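Local coordinates for protein putative oxidoreductase molybdopterin-binding subunit (Sulfolobus tokodaii, PDB 4ZOH) that probably serves as the large, molybdopterin-binding subunit of an oxidoreductase of the xanthine dehydrogenase and aldehyde oxidase family, carrying a pterin cytosine dinucleotide cofactor, at residues V37-V48 / V98-Y107; A616-F624 / I694-E702. All coordinates share one frame; numbering follows the deposited sequence.

Interaction 1: residues V37-V48 / V98-Y107; sequences VRSKYPHARIKV and VEVEYEELDY
Tyr102, Leu105 and Arg45 lose the most surface where 37-48 meets 98-107. The Tyr102 ring leans back over the loop that precedes strand 44-48, and Tyr41 drives its CD2 edge into one face of it: an edge-to-face pair with centroids 4.8 Å apart and planes at 84°. Lys40 N donates a hydrogen bond to Tyr102 OH (3.1 Å), which holds the far end of the ring, while Ile46 CG2 lies 3.7 Å from Tyr102 CD1. Glu104 CG sits squarely over the Tyr41 ring, a CH-pi contact. Behind these side chains, strands 44-48 and 100-104 run antiparallel as part of a small three-stranded sheet in the a/b hammerhead domain; Arg45 and Glu103 form one hydrogen-bonded pair, Lys47 and Glu101 the next. Leu105 follows, its N donating to His43 O (2.8 Å). With CG swung beside its backbone N (chi1 -50°), its CD1 branch lies over the His43 ring, whereas CD2 touches Arg45 NH1. His43 ND1 donates to Asp106 O at 2.8 Å, and NE2 is bonded to Glu72, so both ring nitrogens are engaged. On the exposed face Arg45 NH1 and Glu103 OE1 share a water, their charged atoms 4.9 Å apart.

Interaction 2: residues A616-F624 / I694-E702; sequences AQALLEGAF and ITKMPVKFE
The C-terminal end of helix 600-619, in the molybdopterin cofactor-binding domain, is where Pro698 of the C-terminal tail lies against the chain as it leaves the helix. The peptide bond before Pro698 is cis. Its ring meets backbone more than side chains: CB lies 3.7 Å from Leu620 C, and CD is 3.4 Å from Glu621 O. From the opposite direction comes Phe624, whose ring turns its edge to the proline; CZ is 3.8 Å from Pro698 CD, and the carbonyl oxygen of Met697 lies at the same edge, near the ring plane. A single hydrogen bond joins the two segments. Val699 N donates to Ala618 O at 2.8 Å, nearly in line with the carbonyl (C=O...N 164°), and the CA of Pro698 approaches the same oxygen at 3.2 Å. The tail thus supplies a donor to a carbonyl in the last turn of the helix. Within that turn Ala616 O accepts from both Leu620 N and Glu621 N, which arrive from opposite faces of its plane. Met697 runs along the flank of the last turn: its sulfur passes Ala618 CA at 3.8 Å, and a bend at the last torsion (chi3 -70°) carries CE to Gln617 NE2, 3.8 Å away. That amide is held by Asn157 and Arg256, so the methyl rests against a fixed group. Helix 673-688 packs on the same contact through Ile683, which touches both Ala618 and Val699. Strand 149-161 lines it with Gln158, beside Met697 and bonded to the carbonyls of Gln617 and Glu621, while Leu619 lies on Val583 and Val585 of strand 583-593.

How the interactions relate
From the N terminus, interaction 1 comes first: strand 44-48 meets strand 100-104 after an excursion through strands 54-56, 72-73 and 79-85 and helix 88-95, closing a loop within the hammerhead domain. The chain then builds most of the cofactor-binding part before helix 600-619 ends at interaction 2, whose loop passes through strand 651-655 and helix 673-688 and closes with the C-terminal tail. The two loops lie in series, neither nested nor crossed. The centres of interactions 1 and 2 are about 32 Å apart, and the nearest atoms of interactions 1 and 2 about 12 Å apart. One joins strands of a peripheral sheet; the other ties the tail to a helix end beside strand 149-161.

Interaction 1: residues V37-V48 / V98-Y107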
loop_
_atom_site.group_PDB
_atom_site.type_symbol
_atom_site.label_atom_id
_atom_site.label_comp_id
_atom_site.label_asym_id
_atom_site.label_seq_id
_atom_site.Cartn_x
_atom_site.Cartn_y
_atom_site.Cartn_z
ATOM N N VAL A 37 -25.272 -3.183 -8.072
ATOM C CA VAL A 37 -26.746 -3.254 -8.049
ATOM C C VAL A 37 -27.073 -4.701 -8.363
ATOM O O VAL A 37 -26.456 -5.304 -9.261
ATOM C CB VAL A 37 -27.417 -2.311 -9.111
ATOM C CG1 VAL A 37 -28.962 -2.338 -9.013
ATOM C CG2 VAL A 37 -26.910 -0.868 -8.956
ATOM N N ARG A 38 -27.991 -5.276 -7.591
ATOM C CA ARG A 38 -28.356 -6.731 -7.755
ATOM C C ARG A 38 -29.844 -6.941 -8.090
ATOM O O ARG A 38 -30.686 -6.077 -7.730
ATOM C CB ARG A 38 -28.030 -7.486 -6.455
ATOM C CG ARG A 38 -26.511 -7.612 -6.266
ATOM C CD ARG A 38 -26.191 -8.032 -4.817
ATOM N NE ARG A 38 -24.777 -7.877 -4.538
ATOM C CZ ARG A 38 -23.804 -8.647 -4.957
ATOM N NH1 ARG A 38 -24.022 -9.727 -5.674
ATOM N NH2 ARG A 38 -22.547 -8.351 -4.585
ATOM N N SER A 39 -30.149 -8.036 -8.800
ATOM C CA SER A 39 -31.541 -8.324 -9.191
ATOM C C SER A 39 -32.411 -8.430 -7.954
ATOM O O SER A 39 -32.049 -9.142 -6.955
ATOM C CB SER A 39 -31.654 -9.587 -10.014
ATOM O OG SER A 39 -32.999 -9.705 -10.457
ATOM N N LYS A 40 -33.529 -7.712 -7.970
ATOM C CA LYS A 40 -34.539 -7.973 -6.944
ATOM C C LYS A 40 -35.525 -9.061 -7.380
ATOM O O LYS A 40 -36.395 -9.432 -6.624
ATOM C CB LYS A 40 -35.240 -6.713 -6.494
ATOM C CG LYS A 40 -36.112 -6.148 -7.595
ATOM C CD LYS A 40 -37.310 -5.411 -6.994
ATOM C CE LYS A 40 -37.291 -3.933 -7.301
ATOM N NZ LYS A 40 -38.191 -3.175 -6.363
ATOM N N TYR A 41 -35.345 -9.638 -8.567
ATOM C CA TYR A 41 -36.246 -10.708 -9.049
ATOM C C TYR A 41 -35.521 -11.981 -9.416
ATOM O O TYR A 41 -34.350 -11.932 -9.827
ATOM C CB TYR A 41 -37.036 -10.222 -10.286
ATOM C CG TYR A 41 -38.045 -9.135 -9.957
ATOM C CD1 TYR A 41 -39.182 -9.416 -9.177
ATOM C CD2 TYR A 41 -37.892 -7.812 -10.460
ATOM C CE1 TYR A 41 -40.109 -8.413 -8.894
ATOM C CE2 TYR A 41 -38.822 -6.806 -10.175
ATOM C CZ TYR A 41 -39.928 -7.121 -9.417
ATOM O OH TYR A 41 -40.851 -6.161 -9.103
ATOM N N PRO A 42 -36.202 -13.143 -9.250
ATOM C CA PRO A 42 -35.590 -14.424 -9.606
ATOM C C PRO A 42 -35.317 -14.620 -11.085
ATOM O O PRO A 42 -34.359 -15.352 -11.473
ATOM C CB PRO A 42 -36.615 -15.468 -9.102
ATOM C CG PRO A 42 -37.865 -14.685 -8.799
ATOM C CD PRO A 42 -37.456 -13.296 -8.471
ATOM N N HIS A 43 -36.165 -14.024 -11.923
ATOM C CA HIS A 43 -36.048 -14.176 -13.402
ATOM C C HIS A 43 -36.742 -13.015 -14.098
ATOM O O HIS A 43 -37.936 -12.776 -13.908
ATOM C CB HIS A 43 -36.625 -15.488 -13.917
ATOM C CG HIS A 43 -36.123 -15.891 -15.280
ATOM N ND1 HIS A 43 -36.675 -16.934 -16.014
ATOM C CD2 HIS A 43 -35.131 -15.382 -16.044
ATOM C CE1 HIS A 43 -36.001 -17.089 -17.141
ATOM N NE2 HIS A 43 -35.055 -16.154 -17.185
ATOM N N ALA A 44 -35.959 -12.240 -14.846
ATOM C CA ALA A 44 -36.440 -10.981 -15.439
ATOM C C ALA A 44 -35.577 -10.574 -16.592
ATOM O O ALA A 44 -34.346 -10.870 -16.630
ATOM C CB ALA A 44 -36.539 -9.843 -14.438
ATOM N N ARG A 45 -36.235 -9.914 -17.552
ATOM C CA ARG A 45 -35.484 -9.117 -18.529
ATOM C C ARG A 45 -35.190 -7.795 -17.915
ATOM O O ARG A 45 -35.982 -7.290 -17.116
ATOM C CB ARG A 45 -36.177 -9.012 -19.903
ATOM C CG ARG A 45 -35.829 -10.275 -20.651
ATOM C CD ARG A 45 -36.177 -10.199 -22.115
ATOM N NE ARG A 45 -36.075 -11.532 -22.696
ATOM C CZ ARG A 45 -37.066 -12.428 -22.738
ATOM N NH1 ARG A 45 -38.296 -12.171 -22.224
ATOM N NH2 ARG A 45 -36.801 -13.609 -23.304
ATOM N N ILE A 46 -34.009 -7.275 -18.239
ATOM C CA ILE A 46 -33.552 -6.016 -17.638
ATOM C C ILE A 46 -33.052 -4.962 -18.639
ATOM O O ILE A 46 -32.396 -5.306 -19.625
ATOM C CB ILE A 46 -32.420 -6.271 -16.574
ATOM C CG1 ILE A 46 -31.377 -7.260 -17.105
ATOM C CG2 ILE A 46 -33.026 -6.702 -15.211
ATOM C CD1 ILE A 46 -29.958 -6.987 -16.587
ATOM N N LYS A 47 -33.311 -3.704 -18.313
ATOM C CA LYS A 47 -32.673 -2.534 -18.972
ATOM C C LYS A 47 -32.216 -1.645 -17.879
ATOM O O LYS A 47 -32.980 -1.333 -16.947
ATOM C CB LYS A 47 -33.636 -1.707 -19.855
ATOM C CG LYS A 47 -33.662 -2.130 -21.307
ATOM C CD LYS A 47 -34.287 -1.056 -22.207
ATOM C CE LYS A 47 -33.204 -0.250 -22.948
ATOM N NZ LYS A 47 -33.692 1.044 -23.524
ATOM N N VAL A 48 -30.959 -1.273 -17.981
ATOM C CA VAL A 48 -30.357 -0.428 -16.996
ATOM C C VAL A 48 -29.845 0.783 -17.721
ATOM O O VAL A 48 -29.116 0.643 -18.688
ATOM C CB VAL A 48 -29.138 -1.087 -16.293
ATOM C CG1 VAL A 48 -28.825 -0.283 -15.072
ATOM C CG2 VAL A 48 -29.388 -2.532 -15.922
ATOM N N VAL A 98 -29.765 4.226 -9.361
ATOM C CA VAL A 98 -29.690 3.454 -10.588
ATOM C C VAL A 98 -31.127 3.170 -11.045
ATOM O O VAL A 98 -32.011 3.064 -10.215
ATOM C CB VAL A 98 -28.866 2.189 -10.439
ATOM C CG1 VAL A 98 -28.732 1.450 -11.774
ATOM C CG2 VAL A 98 -27.473 2.518 -9.873
ATOM N N GLU A 99 -31.326 3.121 -12.361
ATOM C CA GLU A 99 -32.623 3.040 -13.007
ATOM C C GLU A 99 -32.710 1.741 -13.770
ATOM O O GLU A 99 -32.060 1.540 -14.801
ATOM C CB GLU A 99 -32.828 4.227 -13.982
ATOM C CG GLU A 99 -33.478 5.473 -13.362
ATOM C CD GLU A 99 -33.410 6.693 -14.307
ATOM O OE1 GLU A 99 -33.769 6.559 -15.519
ATOM O OE2 GLU A 99 -32.961 7.777 -13.854
ATOM N N VAL A 100 -33.506 0.820 -13.238
ATOM C CA VAL A 100 -33.553 -0.539 -13.806
ATOM C C VAL A 100 -34.954 -0.779 -14.283
ATOM O O VAL A 100 -35.917 -0.486 -13.576
ATOM C CB VAL A 100 -33.175 -1.656 -12.781
ATOM C CG1 VAL A 100 -33.207 -3.000 -13.484
ATOM C CG2 VAL A 100 -31.788 -1.366 -12.151
ATOM N N GLU A 101 -35.056 -1.314 -15.471
ATOM C CA GLU A 101 -36.362 -1.662 -15.938
ATOM C C GLU A 101 -36.424 -3.197 -16.014
ATOM O O GLU A 101 -35.637 -3.864 -16.748
ATOM C CB GLU A 101 -36.705 -0.911 -17.251
ATOM C CG GLU A 101 -37.662 -1.669 -18.198
ATOM C CD GLU A 101 -37.624 -1.215 -19.681
ATOM O OE1 GLU A 101 -37.496 -2.097 -20.586
ATOM O OE2 GLU A 101 -37.709 0.016 -19.941
ATOM N N TYR A 102 -37.364 -3.747 -15.244
ATOM C CA TYR A 102 -37.594 -5.196 -15.170
ATOM C C TYR A 102 -38.837 -5.687 -15.944
ATOM O O TYR A 102 -39.886 -5.111 -15.840
ATOM C CB TYR A 102 -37.797 -5.594 -13.705
ATOM C CG TYR A 102 -36.621 -5.445 -12.714
ATOM C CD1 TYR A 102 -35.635 -6.434 -12.616
ATOM C CD2 TYR A 102 -36.589 -4.393 -11.789
ATOM C CE1 TYR A 102 -34.622 -6.346 -11.624
ATOM C CE2 TYR A 102 -35.587 -4.284 -10.830
ATOM C CZ TYR A 102 -34.606 -5.287 -10.759
ATOM O OH TYR A 102 -33.638 -5.224 -9.792
ATOM N N GLU A 103 -38.686 -6.766 -16.678
ATOM C CA GLU A 103 -39.819 -7.563 -17.162
ATOM C C GLU A 103 -39.810 -8.936 -16.491
ATOM O O GLU A 103 -39.008 -9.790 -16.863
ATOM C CB GLU A 103 -39.742 -7.715 -18.688
ATOM C CG GLU A 103 -39.966 -6.379 -19.377
ATOM C CD GLU A 103 -39.519 -6.362 -20.837
ATOM O OE1 GLU A 103 -39.298 -7.441 -21.496
ATOM O OE2 GLU A 103 -39.450 -5.212 -21.311
ATOM N N GLU A 104 -40.672 -9.115 -15.491
ATOM C CA GLU A 104 -40.687 -10.324 -14.687
ATOM C C GLU A 104 -41.045 -11.476 -15.562
ATOM O O GLU A 104 -42.022 -11.389 -16.273
ATOM C CB GLU A 104 -41.692 -10.215 -13.585
ATOM C CG GLU A 104 -41.188 -9.535 -12.349
ATOM C CD GLU A 104 -42.368 -9.217 -11.483
ATOM O OE1 GLU A 104 -42.600 -9.921 -10.460
ATOM O OE2 GLU A 104 -43.102 -8.289 -11.877
ATOM N N LEU A 105 -40.186 -12.494 -15.569
ATOM C CA LEU A 105 -40.424 -13.757 -16.234
ATOM C C LEU A 105 -40.770 -14.818 -15.232
ATOM O O LEU A 105 -40.688 -14.619 -13.993
ATOM C CB LEU A 105 -39.224 -14.210 -17.036
ATOM C CG LEU A 105 -38.721 -13.098 -17.931
ATOM C CD1 LEU A 105 -37.355 -13.481 -18.481
ATOM C CD2 LEU A 105 -39.744 -12.836 -19.056
ATOM N N ASP A 106 -41.189 -15.949 -15.783
ATOM C CA ASP A 106 -41.513 -17.082 -14.961
ATOM C C ASP A 106 -40.172 -17.739 -14.528
ATOM O O ASP A 106 -39.189 -17.798 -15.298
ATOM C CB ASP A 106 -42.460 -18.077 -15.710
ATOM C CG ASP A 106 -43.129 -19.124 -14.753
ATOM O OD1 ASP A 106 -43.266 -18.876 -13.521
ATOM O OD2 ASP A 106 -43.502 -20.209 -15.243
ATOM N N TYR A 107 -40.203 -18.288 -13.316
ATOM C CA TYR A 107 -39.027 -18.854 -12.670
ATOM C C TYR A 107 -39.309 -20.161 -11.946
ATOM O O TYR A 107 -40.460 -20.450 -11.590
ATOM C CB TYR A 107 -38.521 -17.836 -11.684
ATOM C CG TYR A 107 -39.512 -17.413 -10.663
ATOM C CD1 TYR A 107 -39.533 -18.049 -9.414
ATOM C CD2 TYR A 107 -40.373 -16.340 -10.880
ATOM C CE1 TYR A 107 -40.409 -17.676 -8.432
ATOM C CE2 TYR A 107 -41.263 -15.970 -9.896
ATOM C CZ TYR A 107 -41.263 -16.661 -8.671
ATOM O OH TYR A 107 -42.087 -16.327 -7.643
HETATM O O HOH W 1 -39.746 -9.937 -21.571
#

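Interaction 2: residues A616-F624 / I694-E702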
loop_
_atom_site.group_PDB
_atom_site.type_symbol
_atom_site.label_atom_id
_atom_site.label_comp_id
_atom_site.label_asym_id
_atom_site.label_seq_id
_atom_site.Cartn_x
_atom_site.Cartn_y
_atom_site.Cartn_z
ATOM N N ALA A 616 -23.856 -27.657 13.228
ATOM C CA ALA A 616 -24.702 -26.474 12.954
ATOM C C ALA A 616 -25.667 -26.763 11.723
ATOM O O ALA A 616 -26.820 -26.285 11.700
ATOM C CB ALA A 616 -23.817 -25.279 12.619
ATOM N N GLN A 617 -25.154 -27.478 10.716
ATOM C CA GLN A 617 -26.013 -27.893 9.565
ATOM C C GLN A 617 -27.193 -28.788 10.068
ATOM O O GLN A 617 -28.397 -28.516 9.730
ATOM C CB GLN A 617 -25.191 -28.661 8.493
ATOM C CG GLN A 617 -26.106 -29.051 7.297
ATOM C CD GLN A 617 -25.489 -29.713 6.097
ATOM O OE1 GLN A 617 -24.301 -30.129 6.051
ATOM N NE2 GLN A 617 -26.336 -29.857 5.073
ATOM N N ALA A 618 -26.855 -29.793 10.900
ATOM C CA ALA A 618 -27.872 -30.686 11.558
ATOM C C ALA A 618 -28.864 -29.902 12.399
ATOM O O ALA A 618 -30.099 -30.090 12.290
ATOM C CB ALA A 618 -27.198 -31.765 12.427
ATOM N N LEU A 619 -28.356 -28.950 13.165
ATOM C CA LEU A 619 -29.201 -28.346 14.229
ATOM C C LEU A 619 -29.616 -26.913 14.030
ATOM O O LEU A 619 -30.543 -26.481 14.698
ATOM C CB LEU A 619 -28.527 -28.462 15.621
ATOM C CG LEU A 619 -28.086 -29.829 16.112
ATOM C CD1 LEU A 619 -27.352 -29.633 17.475
ATOM C CD2 LEU A 619 -29.335 -30.766 16.177
ATOM N N LEU A 620 -28.907 -26.136 13.209
ATOM C CA LEU A 620 -29.201 -24.677 13.218
ATOM C C LEU A 620 -29.456 -24.109 11.844
ATOM O O LEU A 620 -30.442 -23.415 11.656
ATOM C CB LEU A 620 -28.063 -23.862 13.886
ATOM C CG LEU A 620 -27.789 -24.015 15.401
ATOM C CD1 LEU A 620 -26.363 -23.583 15.756
ATOM C CD2 LEU A 620 -28.784 -23.146 16.148
ATOM N N GLU A 621 -28.533 -24.369 10.933
ATOM C CA GLU A 621 -28.458 -23.610 9.693
ATOM C C GLU A 621 -29.415 -24.123 8.607
ATOM O O GLU A 621 -29.753 -25.295 8.610
ATOM C CB GLU A 621 -27.023 -23.702 9.194
ATOM C CG GLU A 621 -26.173 -22.680 9.990
ATOM C CD GLU A 621 -24.695 -22.798 9.720
ATOM O OE1 GLU A 621 -24.291 -23.101 8.595
ATOM O OE2 GLU A 621 -23.887 -22.658 10.678
ATOM N N GLY A 622 -29.798 -23.236 7.672
ATOM C CA GLY A 622 -30.456 -23.599 6.415
ATOM C C GLY A 622 -30.752 -22.412 5.535
ATOM O O GLY A 622 -31.178 -21.347 5.984
ATOM N N ALA A 623 -30.495 -22.567 4.252
ATOM C CA ALA A 623 -30.781 -21.425 3.378
ATOM C C ALA A 623 -32.123 -21.759 2.662
ATOM O O ALA A 623 -32.171 -22.674 1.833
ATOM C CB ALA A 623 -29.600 -21.194 2.408
ATOM N N PHE A 624 -33.177 -21.020 2.999
ATOM C CA PHE A 624 -34.458 -21.183 2.404
ATOM C C PHE A 624 -34.990 -19.901 1.731
ATOM O O PHE A 624 -34.748 -18.785 2.217
ATOM C CB PHE A 624 -35.477 -21.711 3.459
ATOM C CG PHE A 624 -35.020 -22.994 4.141
ATOM C CD1 PHE A 624 -34.861 -24.210 3.381
ATOM C CD2 PHE A 624 -34.714 -23.010 5.534
ATOM C CE1 PHE A 624 -34.393 -25.414 3.994
ATOM C CE2 PHE A 624 -34.260 -24.206 6.139
ATOM C CZ PHE A 624 -34.080 -25.391 5.370
ATOM N N ILE A 694 -35.886 -38.918 11.132
ATOM C CA ILE A 694 -35.511 -37.533 10.672
ATOM C C ILE A 694 -35.097 -37.561 9.180
ATOM O O ILE A 694 -34.173 -38.313 8.809
ATOM C CB ILE A 694 -34.358 -36.981 11.529
ATOM C CG1 ILE A 694 -34.838 -36.875 12.987
ATOM C CG2 ILE A 694 -33.828 -35.622 10.983
ATOM C CD1 ILE A 694 -33.715 -36.506 13.933
ATOM N N THR A 695 -35.803 -36.796 8.351
ATOM C CA THR A 695 -35.623 -36.867 6.885
ATOM C C THR A 695 -35.046 -35.563 6.349
ATOM O O THR A 695 -34.553 -35.521 5.234
ATOM C CB THR A 695 -36.959 -37.150 6.112
ATOM O OG1 THR A 695 -37.941 -36.207 6.519
ATOM C CG2 THR A 695 -37.503 -38.562 6.365
ATOM N N LYS A 696 -35.098 -34.502 7.145
ATOM C CA LYS A 696 -34.592 -33.200 6.692
ATOM C C LYS A 696 -33.868 -32.414 7.800
ATOM O O LYS A 696 -34.091 -32.685 8.971
ATOM C CB LYS A 696 -35.740 -32.383 6.111
ATOM C CG LYS A 696 -36.897 -32.171 7.055
ATOM C CD LYS A 696 -37.606 -30.831 6.788
ATOM C CE LYS A 696 -39.006 -30.980 6.228
ATOM N NZ LYS A 696 -39.976 -31.530 7.217
ATOM N N MET A 697 -33.045 -31.432 7.416
ATOM C CA MET A 697 -32.336 -30.579 8.369
ATOM C C MET A 697 -32.535 -29.086 8.000
ATOM O O MET A 697 -32.858 -28.807 6.869
ATOM C CB MET A 697 -30.865 -30.890 8.293
ATOM C CG MET A 697 -30.496 -32.294 8.604
ATOM S SD MET A 697 -28.757 -32.678 8.440
ATOM C CE MET A 697 -28.405 -32.621 6.630
ATOM N N PRO A 698 -32.268 -28.118 8.890
ATOM C CA PRO A 698 -31.929 -28.342 10.304
ATOM C C PRO A 698 -33.145 -29.031 11.051
ATOM O O PRO A 698 -34.313 -28.882 10.636
ATOM C CB PRO A 698 -31.726 -26.878 10.824
ATOM C CG PRO A 698 -32.807 -26.117 10.082
ATOM C CD PRO A 698 -32.783 -26.733 8.689
ATOM N N VAL A 699 -32.890 -29.715 12.163
ATOM C CA VAL A 699 -33.994 -30.211 12.971
ATOM C C VAL A 699 -34.632 -29.002 13.633
ATOM O O VAL A 699 -34.010 -28.297 14.412
ATOM C CB VAL A 699 -33.497 -31.250 14.000
ATOM C CG1 VAL A 699 -34.625 -32.140 14.434
ATOM C CG2 VAL A 699 -32.515 -32.194 13.363
ATOM N N LYS A 700 -35.872 -28.720 13.332
ATOM C CA LYS A 700 -36.498 -27.583 14.013
ATOM C C LYS A 700 -36.991 -27.926 15.446
ATOM O O LYS A 700 -37.424 -29.059 15.705
ATOM C CB LYS A 700 -37.691 -27.080 13.199
ATOM C CG LYS A 700 -37.367 -26.408 11.835
ATOM C CD LYS A 700 -38.712 -26.060 11.161
ATOM C CE LYS A 700 -38.747 -24.719 10.451
ATOM N NZ LYS A 700 -38.980 -25.003 9.015
ATOM N N PHE A 701 -36.979 -26.939 16.353
ATOM C CA PHE A 701 -37.562 -27.078 17.698
ATOM C C PHE A 701 -38.963 -27.746 17.654
ATOM O O PHE A 701 -39.191 -28.764 18.343
ATOM C CB PHE A 701 -37.633 -25.694 18.412
ATOM C CG PHE A 701 -36.291 -25.126 18.824
ATOM C CD1 PHE A 701 -35.071 -25.759 18.468
ATOM C CD2 PHE A 701 -36.227 -23.939 19.550
ATOM C CE1 PHE A 701 -33.843 -25.225 18.832
ATOM C CE2 PHE A 701 -34.983 -23.399 19.939
ATOM C CZ PHE A 701 -33.796 -24.049 19.584
ATOM N N GLU A 702 -39.867 -27.202 16.827
ATOM C CA GLU A 702 -41.267 -27.706 16.744
ATOM C C GLU A 702 -41.404 -29.135 16.244
ATOM O O GLU A 702 -42.433 -29.735 16.456
ATOM C CB GLU A 702 -42.138 -26.827 15.886
ATOM C CG GLU A 702 -41.630 -26.595 14.475
ATOM C CD GLU A 702 -42.210 -25.326 13.862
ATOM O OE1 GLU A 702 -42.145 -24.210 14.461
ATOM O OE2 GLU A 702 -42.740 -25.447 12.743
#